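Local coordinates for protein arsenate Reductase (PDB 3T38) that probably reduces arsenate to arsenite in a thioredoxin-dependent reaction, on a low molecular weight tyrosine phosphatase fold preceded by a helical N-terminal region, at residues N15-A18 with N19-L23; L70-E74 with G75-S79; S121-P125 with L126-I130; R202-W205 with K206-L210. All blocks are in the same frame, centred on the assembly; numbering follows the deposited sequence.

Contact 1. Residues N15-A18 with N19-L23; sequences NRIA and NELAL
Residues 15-18 and 19-23 form one unbroken run of alpha-helix, in which the amides of Asn19, Glu20, Leu21 and Ala22 each bond the carbonyl four residues back, Glu20 N reaching Arg16 O at 3.1 Å in a nearly straight bond. On the outer surface of this helix Arg16 and Glu20, one turn apart, form a salt bridge. Arg16 sends CG anti to the backbone N (chi1 -176°), and the bend at chi3 turns NH1 toward Glu20, whose own bent chain brings OE1 back along the helix to meet it. NH1 lies 2.7 Å from Glu20 OE1. The oxygen meets the edge of the guanidinium, close to its plane, yet the two flat groups are turned 47° against each other and the N-H points poorly at OE1, so the hydrogen-bond part of the bridge is weak. On the buried side, Ile17 CG2 and Leu21 CD2 make a loose apolar contact at 4.3 Å. Ala18 faces helix 31-49, where it packs on Asn35 and Ile38. Leu21 packs on Ile34 of that helix and on Lys64 and Leu67 of helix 55-73, while Ile17 meets Glu60. Helix 10-24 is thus amphipathic: its aliphatic side joins the N-terminal helices, and the single-oxygen bridge on its outer side pairs opposite charges that remain within reach of solvent.

Contact 2. Residues L70-E74 with G75-S79; sequences LAVAE and GKVAS
Lys76 N donates to Ala71 O at 2.7 Å, and Gly75 N donates to Val72 O at 2.8 Å, both fairly straight bonds. The two acceptors are used differently: Lys76 N is tilted modestly from the plane of the Ala71 carbonyl, whereas Gly75 N stands well above that of Val72, 56° out of it. Further out, Glu74 and Lys76 form only a long salt bridge, with OE1 and NZ 3.9 Å apart. The two side chains lie side by side and point the same way. The lysine bends at its last torsion, chi4 -49°, turning NZ aside, so that CE, at 3.1 Å, is the part of the chain closest to Glu74 OE1. The two nested backbone bonds, the wider from Lys76 to Ala71 and the inner from Gly75 to Val72, make a Schellman motif that ends helix 55-73. Glu74 is the first residue to leave helical backbone angles, and Gly75, the C-prime residue, reverses the chain with a positive phi of 59°. Past the turn, Val77 folds back on the last turn of the helix. Its CG2 touches Ala71 CB at 3.5 Å and Val72 CG2 at 3.8 Å, the two valines crossing at a slant. On the flank, Lys76 CB rests against Ala71 O at 3.2 Å. Glu74 and Lys76 also pack on Phe29 of the loop between helices 10-24 and 31-49, and Ala73 meets Arg152 of helix 148-153.

Contact 3. Residues S121-P125 with L126-I130; sequences SEIHP and LVLEI
Leu126 is held at the first turn of helix 125-133 by the side chain of the N-cap residue His124: Leu126 N donates to His124 ND1 at 3.1 Å. The amide lies in the plane of the imidazole, at its edge, although the N-H is bent away from a straight line (138°). Such a bond needs ND1 as acceptor, without a proton. His124 has CG anti to its own nitrogen (chi1 -164°), which lays the ring beside Leu126, and Leu126 CB also sits 3.5 Å from ND1. Val127 comes next, its CG2 against His124 CB at 3.6 Å and its CB against Ile123 CG2 at 4.0 Å. Leu128 N then closes the first helical turn on His124 O (3.2 Å). Its side chain reaches back to Ile123, packing CD1 on Ile123 CG2, the two side chains crossing at about a right angle. They are the N-prime to N4 pair of a hydrophobic staple, which joins the residue before the N-cap to the first turn. Glu129 N follows with a bond to Pro125 O at 2.9 Å. Around this start, His124 bonds through its backbone to Ala92. Ile123 packs on Gln96 and Val127 on Ile97 of helix 94-106; Val127 meets Ile190 and Ile130 meets Ile194 of helix 190-211; Leu128 packs on Ile138 of a loop.

Contact 4. Residues R202-W205 with K206-L210; sequences RELW and KSIQL
Trp205 carries the amide of Gln209 flat over one face of its indole, the two planes only 4° apart. Gln209 OE1 lies 3.5 Å above the plane, offset toward the rim near NE1 and CE2, and Gln209 CD sits 3.5 Å from Trp205 CZ2. The methylene just before the amide, Gln209 CG, makes a CH-pi contact, 3.6 Å from the centroid of the six-membered ring and 14° off its normal. A first torsion of 173° in Trp205 sets CG anti to the backbone N; the indole stands mainly outward from the helix, and the side chain of Gln209 leans back to cover it. The stack is an i to i+4 pair on helix 190-211, whose backbone bonds run without a break from Lys206 N to Arg202 O through Gln209 N to Trp205 O. Another such pair lies inward, where Ile208 CD1 packs against Leu204 CG at 3.8 Å. Ile208 also presents CG2 to Trp205 CZ3, at 4.2 Å. On the outer side Glu203 and Lys206 have opposite charges near each other but not touching, OE2 and NZ being 5.4 Å apart. The inner residues seat this C-terminal helix on the parallel sheet of the phosphatase-like fold: Leu204 meets Phe86 and Tyr156, and Ile208 meets Val84 and Tyr156. Trp205 reaches instead to helix 94-106, against Leu102, Tyr105 and Ala106.

In the fold
From the N terminus the four contacts follow in series; each is one continuous stretch, so none closes a long loop, encloses or crosses another, and none touches the next. Contact 1 lies within helix 10-24, one of the three N-terminal helices. Contact 2 closes the turn at the end of the third, helix 55-73, where the chain leaves for strand 83-88; its nearest atoms are about 11 Å from contact 1. Contact 3 starts helix 125-133 after strand 111-116, across the chain's centre from contact 2. Contact 4 belongs to helix 190-211, which packs both on the sheet and on helix 125-133. Contacts 1 and 4, centres 38 Å apart, lie on opposite sides of the chain's centre.

Contact 1. Residues N15-A18 with N19-L23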
loop_
_atom_site.group_PDB
_atom_site.type_symbol
_atom_site.label_atom_id
_atom_site.label_comp_id
_atom_site.label_asym_id
_atom_site.label_seq_id
_atom_site.Cartn_x
_atom_site.Cartn_y
_atom_site.Cartn_z
ATOM N N ASN A 15 -17.697 1.415 6.059
ATOM C CA ASN A 15 -18.774 0.688 5.397
ATOM C C ASN A 15 -19.745 1.642 4.687
ATOM O O ASN A 15 -20.164 1.353 3.559
ATOM C CB ASN A 15 -19.578 -0.177 6.380
ATOM C CG ASN A 15 -18.855 -1.405 6.812
ATOM O OD1 ASN A 15 -18.034 -1.963 6.067
ATOM N ND2 ASN A 15 -19.162 -1.865 8.016
ATOM N N ARG A 16 -20.071 2.770 5.337
ATOM C CA ARG A 16 -21.008 3.748 4.764
ATOM C C ARG A 16 -20.490 4.394 3.474
ATOM O O ARG A 16 -21.210 4.451 2.485
ATOM C CB ARG A 16 -21.487 4.785 5.778
ATOM C CG ARG A 16 -22.534 5.756 5.208
ATOM C CD ARG A 16 -22.720 7.043 6.061
ATOM N NE ARG A 16 -21.426 7.622 6.438
ATOM C CZ ARG A 16 -20.651 8.309 5.607
ATOM N NH1 ARG A 16 -21.053 8.532 4.356
ATOM N NH2 ARG A 16 -19.481 8.801 6.022
ATOM N N ILE A 17 -19.225 4.802 3.498
ATOM C CA ILE A 17 -18.471 5.301 2.339
ATOM C C ILE A 17 -18.357 4.296 1.169
ATOM O O ILE A 17 -18.535 4.667 0.000
ATOM C CB ILE A 17 -17.045 5.806 2.795
ATOM C CG1 ILE A 17 -17.159 6.983 3.776
ATOM C CG2 ILE A 17 -16.196 6.256 1.605
ATOM C CD1 ILE A 17 -15.920 7.128 4.643
ATOM N N ALA A 18 -18.087 3.030 1.452
ATOM C CA ALA A 18 -18.084 2.019 0.395
ATOM C C ALA A 18 -19.467 1.848 -0.277
ATOM O O ALA A 18 -19.542 1.710 -1.490
ATOM C CB ALA A 18 -17.610 0.700 0.939
ATOM N N ASN A 19 -20.537 1.878 0.508
ATOM C CA ASN A 19 -21.900 1.717 -0.029
ATOM C C ASN A 19 -22.137 2.840 -1.017
ATOM O O ASN A 19 -22.358 2.598 -2.203
ATOM C CB ASN A 19 -22.973 1.674 1.095
ATOM C CG ASN A 19 -24.435 1.636 0.546
ATOM O OD1 ASN A 19 -24.671 1.832 -0.656
ATOM N ND2 ASN A 19 -25.419 1.389 1.443
ATOM N N GLU A 20 -21.984 4.067 -0.535
ATOM C CA GLU A 20 -22.087 5.252 -1.370
ATOM C C GLU A 20 -21.205 5.226 -2.628
ATOM O O GLU A 20 -21.624 5.602 -3.697
ATOM C CB GLU A 20 -21.949 6.517 -0.500
ATOM C CG GLU A 20 -23.372 6.934 0.060
ATOM C CD GLU A 20 -23.431 7.561 1.492
ATOM O OE1 GLU A 20 -22.372 7.900 2.096
ATOM O OE2 GLU A 20 -24.579 7.722 1.998
ATOM N N LEU A 21 -19.970 4.750 -2.500
ATOM C CA LEU A 21 -19.066 4.689 -3.630
ATOM C C LEU A 21 -19.468 3.553 -4.582
ATOM O O LEU A 21 -19.346 3.692 -5.783
ATOM C CB LEU A 21 -17.686 4.411 -3.104
ATOM C CG LEU A 21 -16.520 5.252 -3.575
ATOM C CD1 LEU A 21 -16.850 6.715 -3.985
ATOM C CD2 LEU A 21 -15.462 5.165 -2.470
ATOM N N ALA A 22 -19.891 2.415 -4.015
ATOM C CA ALA A 22 -20.449 1.325 -4.803
ATOM C C ALA A 22 -21.458 1.929 -5.757
ATOM O O ALA A 22 -21.413 1.682 -6.947
ATOM C CB ALA A 22 -21.128 0.280 -3.916
ATOM N N LEU A 23 -22.351 2.747 -5.238
ATOM C CA LEU A 23 -23.509 3.178 -6.049
ATOM C C LEU A 23 -23.075 4.239 -7.057
ATOM O O LEU A 23 -23.615 4.316 -8.122
ATOM C CB LEU A 23 -24.612 3.687 -5.156
ATOM C CG LEU A 23 -25.243 2.723 -4.160
ATOM C CD1 LEU A 23 -26.283 3.491 -3.331
ATOM C CD2 LEU A 23 -25.940 1.573 -4.924
#

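Contact 2. Residues L70-E74 with G75-S79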
loop_
_atom_site.group_PDB
_atom_site.type_symbol
_atom_site.label_atom_id
_atom_site.label_comp_id
_atom_site.label_asym_id
_atom_site.label_seq_id
_atom_site.Cartn_x
_atom_site.Cartn_y
_atom_site.Cartn_z
ATOM N N LEU A 70 -8.086 5.258 -11.965
ATOM C CA LEU A 70 -8.354 3.988 -12.646
ATOM C C LEU A 70 -9.370 4.090 -13.799
ATOM O O LEU A 70 -9.203 3.447 -14.827
ATOM C CB LEU A 70 -8.812 2.924 -11.641
ATOM C CG LEU A 70 -8.977 1.462 -12.106
ATOM C CD1 LEU A 70 -7.612 0.905 -12.627
ATOM C CD2 LEU A 70 -9.495 0.596 -10.967
ATOM N N ALA A 71 -10.412 4.887 -13.603
ATOM C CA ALA A 71 -11.397 5.200 -14.646
ATOM C C ALA A 71 -10.700 5.771 -15.887
ATOM O O ALA A 71 -11.025 5.428 -17.020
ATOM C CB ALA A 71 -12.397 6.217 -14.093
ATOM N N VAL A 72 -9.738 6.659 -15.644
ATOM C CA VAL A 72 -9.001 7.327 -16.725
ATOM C C VAL A 72 -8.088 6.302 -17.411
ATOM O O VAL A 72 -8.136 6.124 -18.613
ATOM C CB VAL A 72 -8.209 8.551 -16.197
ATOM C CG1 VAL A 72 -7.236 9.096 -17.266
ATOM C CG2 VAL A 72 -9.182 9.649 -15.775
ATOM N N ALA A 73 -7.285 5.604 -16.620
ATOM C CA ALA A 73 -6.390 4.572 -17.119
ATOM C C ALA A 73 -7.113 3.662 -18.101
ATOM O O ALA A 73 -6.545 3.255 -19.102
ATOM C CB ALA A 73 -5.812 3.762 -15.951
ATOM N N GLU A 74 -8.384 3.378 -17.819
ATOM C CA GLU A 74 -9.194 2.434 -18.614
ATOM C C GLU A 74 -10.172 3.098 -19.607
ATOM O O GLU A 74 -11.105 2.450 -20.155
ATOM C CB GLU A 74 -9.959 1.519 -17.675
ATOM C CG GLU A 74 -9.095 0.841 -16.664
ATOM C CD GLU A 74 -9.752 -0.360 -16.014
ATOM O OE1 GLU A 74 -11.005 -0.562 -16.131
ATOM O OE2 GLU A 74 -8.995 -1.128 -15.385
ATOM N N GLY A 75 -9.946 4.387 -19.834
ATOM C CA GLY A 75 -10.725 5.176 -20.765
ATOM C C GLY A 75 -12.215 5.233 -20.470
ATOM O O GLY A 75 -13.028 5.183 -21.397
ATOM N N LYS A 76 -12.562 5.343 -19.187
ATOM C CA LYS A 76 -13.947 5.440 -18.737
ATOM C C LYS A 76 -14.349 6.898 -18.451
ATOM O O LYS A 76 -15.445 7.153 -17.969
ATOM C CB LYS A 76 -14.116 4.600 -17.474
ATOM C CG LYS A 76 -14.142 3.124 -17.722
ATOM C CD LYS A 76 -14.043 2.370 -16.415
ATOM C CE LYS A 76 -13.680 0.885 -16.608
ATOM N NZ LYS A 76 -14.515 0.220 -17.622
ATOM N N VAL A 77 -13.442 7.833 -18.714
ATOM C CA VAL A 77 -13.657 9.257 -18.488
ATOM C C VAL A 77 -13.367 9.998 -19.808
ATOM O O VAL A 77 -12.257 9.912 -20.342
ATOM C CB VAL A 77 -12.705 9.808 -17.382
ATOM C CG1 VAL A 77 -12.848 11.319 -17.255
ATOM C CG2 VAL A 77 -12.938 9.133 -16.030
ATOM N N ALA A 78 -14.363 10.703 -20.350
ATOM C CA ALA A 78 -14.189 11.405 -21.630
ATOM C C ALA A 78 -13.376 12.703 -21.513
ATOM O O ALA A 78 -13.469 13.404 -20.494
ATOM C CB ALA A 78 -15.551 11.688 -22.276
ATOM N N SER A 79 -12.612 13.014 -22.569
ATOM C CA SER A 79 -11.790 14.250 -22.683
ATOM C C SER A 79 -10.849 14.521 -21.509
ATOM O O SER A 79 -10.772 15.654 -21.022
ATOM C CB SER A 79 -12.664 15.491 -22.917
ATOM O OG SER A 79 -13.405 15.369 -24.116
#

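Contact 3. Residues S121-P125 with L126-I130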
loop_
_atom_site.group_PDB
_atom_site.type_symbol
_atom_site.label_atom_id
_atom_site.label_comp_id
_atom_site.label_asym_id
_atom_site.label_seq_id
_atom_site.Cartn_x
_atom_site.Cartn_y
_atom_site.Cartn_z
ATOM N N SER A 121 4.197 10.810 7.891
ATOM C CA SER A 121 2.883 10.886 8.466
ATOM C C SER A 121 2.190 12.171 8.103
ATOM O O SER A 121 0.961 12.230 8.136
ATOM C CB SER A 121 2.941 10.723 9.979
ATOM O OG SER A 121 3.608 11.807 10.534
ATOM N N GLU A 122 2.969 13.180 7.724
ATOM C CA GLU A 122 2.449 14.496 7.337
ATOM C C GLU A 122 3.431 15.241 6.427
ATOM O O GLU A 122 4.622 14.926 6.365
ATOM C CB GLU A 122 2.134 15.368 8.564
ATOM C CG GLU A 122 1.000 14.870 9.489
ATOM C CD GLU A 122 0.620 15.925 10.534
ATOM O OE1 GLU A 122 1.169 17.050 10.459
ATOM O OE2 GLU A 122 -0.212 15.651 11.439
ATOM N N ILE A 123 2.908 16.218 5.702
ATOM C CA ILE A 123 3.723 17.082 4.886
ATOM C C ILE A 123 4.761 17.786 5.816
ATOM O O ILE A 123 4.464 18.110 6.940
ATOM C CB ILE A 123 2.872 18.195 4.215
ATOM C CG1 ILE A 123 1.644 17.653 3.457
ATOM C CG2 ILE A 123 3.728 19.086 3.325
ATOM C CD1 ILE A 123 1.883 16.515 2.594
ATOM N N HIS A 124 5.954 18.047 5.297
ATOM C CA HIS A 124 6.945 18.840 6.017
ATOM C C HIS A 124 6.315 20.231 6.324
ATOM O O HIS A 124 5.820 20.904 5.442
ATOM C CB HIS A 124 8.195 18.969 5.136
ATOM C CG HIS A 124 9.412 19.423 5.867
ATOM N ND1 HIS A 124 9.482 20.637 6.528
ATOM C CD2 HIS A 124 10.615 18.827 6.038
ATOM C CE1 HIS A 124 10.676 20.768 7.071
ATOM N NE2 HIS A 124 11.382 19.685 6.792
ATOM N N PRO A 125 6.294 20.628 7.595
ATOM C CA PRO A 125 5.735 21.908 8.026
ATOM C C PRO A 125 6.321 23.130 7.325
ATOM O O PRO A 125 5.585 24.069 7.030
ATOM C CB PRO A 125 6.115 21.962 9.516
ATOM C CG PRO A 125 6.257 20.625 9.943
ATOM C CD PRO A 125 6.635 19.769 8.740
ATOM N N LEU A 126 7.629 23.125 7.070
ATOM C CA LEU A 126 8.273 24.203 6.297
ATOM C C LEU A 126 7.801 24.274 4.833
ATOM O O LEU A 126 7.687 25.365 4.251
ATOM C CB LEU A 126 9.797 24.104 6.354
ATOM C CG LEU A 126 10.589 24.983 7.314
ATOM C CD1 LEU A 126 10.730 26.452 6.805
ATOM C CD2 LEU A 126 10.031 24.941 8.781
ATOM N N VAL A 127 7.573 23.138 4.210
ATOM C CA VAL A 127 6.903 23.135 2.898
ATOM C C VAL A 127 5.568 23.892 2.966
ATOM O O VAL A 127 5.328 24.829 2.215
ATOM C CB VAL A 127 6.685 21.685 2.376
ATOM C CG1 VAL A 127 5.873 21.695 1.079
ATOM C CG2 VAL A 127 8.017 21.015 2.188
ATOM N N LEU A 128 4.727 23.506 3.896
ATOM C CA LEU A 128 3.463 24.167 4.105
ATOM C C LEU A 128 3.652 25.673 4.284
ATOM O O LEU A 128 3.010 26.460 3.579
ATOM C CB LEU A 128 2.765 23.597 5.353
ATOM C CG LEU A 128 1.618 22.560 5.323
ATOM C CD1 LEU A 128 1.635 21.626 4.133
ATOM C CD2 LEU A 128 1.512 21.752 6.646
ATOM N N GLU A 129 4.516 26.070 5.224
ATOM C CA GLU A 129 4.754 27.479 5.494
ATOM C C GLU A 129 5.295 28.279 4.275
ATOM O O GLU A 129 4.751 29.352 3.981
ATOM C CB GLU A 129 5.605 27.699 6.772
ATOM C CG GLU A 129 6.018 29.205 7.005
ATOM C CD GLU A 129 6.813 29.459 8.304
ATOM O OE1 GLU A 129 7.161 28.491 9.018
ATOM O OE2 GLU A 129 7.064 30.648 8.636
ATOM N N ILE A 130 6.323 27.765 3.579
ATOM C CA ILE A 130 6.930 28.488 2.444
ATOM C C ILE A 130 5.956 28.629 1.267
ATOM O O ILE A 130 5.858 29.707 0.665
ATOM C CB ILE A 130 8.248 27.839 1.874
ATOM C CG1 ILE A 130 9.318 27.528 2.935
ATOM C CG2 ILE A 130 8.861 28.709 0.751
ATOM C CD1 ILE A 130 9.805 28.664 3.661
#

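Contact 4. Residues R202-W205 with K206-L210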
loop_
_atom_site.group_PDB
_atom_site.type_symbol
_atom_site.label_atom_id
_atom_site.label_comp_id
_atom_site.label_asym_id
_atom_site.label_seq_id
_atom_site.Cartn_x
_atom_site.Cartn_y
_atom_site.Cartn_z
ATOM N N ARG A 202 8.140 25.201 -14.190
ATOM C CA ARG A 202 7.870 26.167 -15.272
ATOM C C ARG A 202 8.133 25.632 -16.667
ATOM O O ARG A 202 7.297 25.799 -17.539
ATOM C CB ARG A 202 8.568 27.499 -15.061
ATOM C CG ARG A 202 8.080 28.226 -13.821
ATOM C CD ARG A 202 9.029 29.385 -13.561
ATOM N NE ARG A 202 8.632 30.170 -12.409
ATOM C CZ ARG A 202 7.733 31.150 -12.449
ATOM N NH1 ARG A 202 7.121 31.462 -13.577
ATOM N NH2 ARG A 202 7.445 31.811 -11.341
ATOM N N GLU A 203 9.264 24.953 -16.851
ATOM C CA GLU A 203 9.617 24.391 -18.156
ATOM C C GLU A 203 8.706 23.235 -18.492
ATOM O O GLU A 203 8.308 23.090 -19.629
ATOM C CB GLU A 203 11.070 23.928 -18.221
ATOM C CG GLU A 203 12.073 25.058 -18.070
ATOM C CD GLU A 203 11.775 26.284 -18.986
ATOM O OE1 GLU A 203 11.604 26.101 -20.236
ATOM O OE2 GLU A 203 11.725 27.432 -18.438
ATOM N N LEU A 204 8.360 22.433 -17.487
ATOM C CA LEU A 204 7.514 21.311 -17.714
ATOM C C LEU A 204 6.138 21.806 -18.181
ATOM O O LEU A 204 5.647 21.297 -19.171
ATOM C CB LEU A 204 7.383 20.427 -16.473
ATOM C CG LEU A 204 6.265 19.377 -16.551
ATOM C CD1 LEU A 204 6.579 18.288 -17.610
ATOM C CD2 LEU A 204 6.008 18.720 -15.210
ATOM N N TRP A 205 5.568 22.810 -17.496
ATOM C CA TRP A 205 4.278 23.405 -17.868
ATOM C C TRP A 205 4.293 24.064 -19.266
ATOM O O TRP A 205 3.395 23.836 -20.098
ATOM C CB TRP A 205 3.830 24.381 -16.767
ATOM C CG TRP A 205 2.582 25.220 -17.050
ATOM C CD1 TRP A 205 2.443 26.579 -16.882
ATOM C CD2 TRP A 205 1.336 24.750 -17.570
ATOM N NE1 TRP A 205 1.179 26.960 -17.241
ATOM C CE2 TRP A 205 0.480 25.858 -17.668
ATOM C CE3 TRP A 205 0.866 23.485 -17.977
ATOM C CZ2 TRP A 205 -0.840 25.750 -18.153
ATOM C CZ3 TRP A 205 -0.447 23.366 -18.444
ATOM C CH2 TRP A 205 -1.287 24.498 -18.527
ATOM N N LYS A 206 5.336 24.835 -19.553
ATOM C CA LYS A 206 5.505 25.335 -20.915
ATOM C C LYS A 206 5.502 24.169 -21.878
ATOM O O LYS A 206 4.781 24.182 -22.874
ATOM C CB LYS A 206 6.759 26.215 -21.059
ATOM C CG LYS A 206 6.664 27.614 -20.336
ATOM C CD LYS A 206 8.076 28.279 -20.078
ATOM C CE LYS A 206 7.992 29.715 -19.565
ATOM N NZ LYS A 206 8.158 30.743 -20.696
ATOM N N SER A 207 6.254 23.121 -21.557
ATOM C CA SER A 207 6.347 21.996 -22.489
ATOM C C SER A 207 5.016 21.231 -22.682
ATOM O O SER A 207 4.647 20.900 -23.813
ATOM C CB SER A 207 7.513 21.088 -22.124
ATOM O OG SER A 207 7.318 19.819 -22.665
ATOM N N ILE A 208 4.306 20.979 -21.584
ATOM C CA ILE A 208 3.010 20.385 -21.636
ATOM C C ILE A 208 2.029 21.174 -22.492
ATOM O O ILE A 208 1.381 20.587 -23.338
ATOM C CB ILE A 208 2.409 20.201 -20.193
ATOM C CG1 ILE A 208 3.260 19.229 -19.366
ATOM C CG2 ILE A 208 0.906 19.827 -20.264
ATOM C CD1 ILE A 208 2.742 19.026 -17.923
ATOM N N GLN A 209 1.886 22.480 -22.240
ATOM C CA GLN A 209 1.044 23.353 -23.056
ATOM C C GLN A 209 1.300 23.268 -24.551
ATOM O O GLN A 209 0.359 23.191 -25.348
ATOM C CB GLN A 209 1.244 24.803 -22.655
ATOM C CG GLN A 209 0.317 25.268 -21.595
ATOM C CD GLN A 209 0.642 26.689 -21.146
ATOM O OE1 GLN A 209 1.767 26.975 -20.736
ATOM N NE2 GLN A 209 -0.347 27.583 -21.227
ATOM N N LEU A 210 2.569 23.324 -24.925
ATOM C CA LEU A 210 2.977 23.156 -26.313
ATOM C C LEU A 210 2.631 21.759 -26.851
ATOM O O LEU A 210 2.056 21.646 -27.914
ATOM C CB LEU A 210 4.483 23.356 -26.448
ATOM C CG LEU A 210 4.966 24.785 -26.667
ATOM C CD1 LEU A 210 6.366 25.048 -26.010
ATOM C CD2 LEU A 210 4.933 25.102 -28.202
#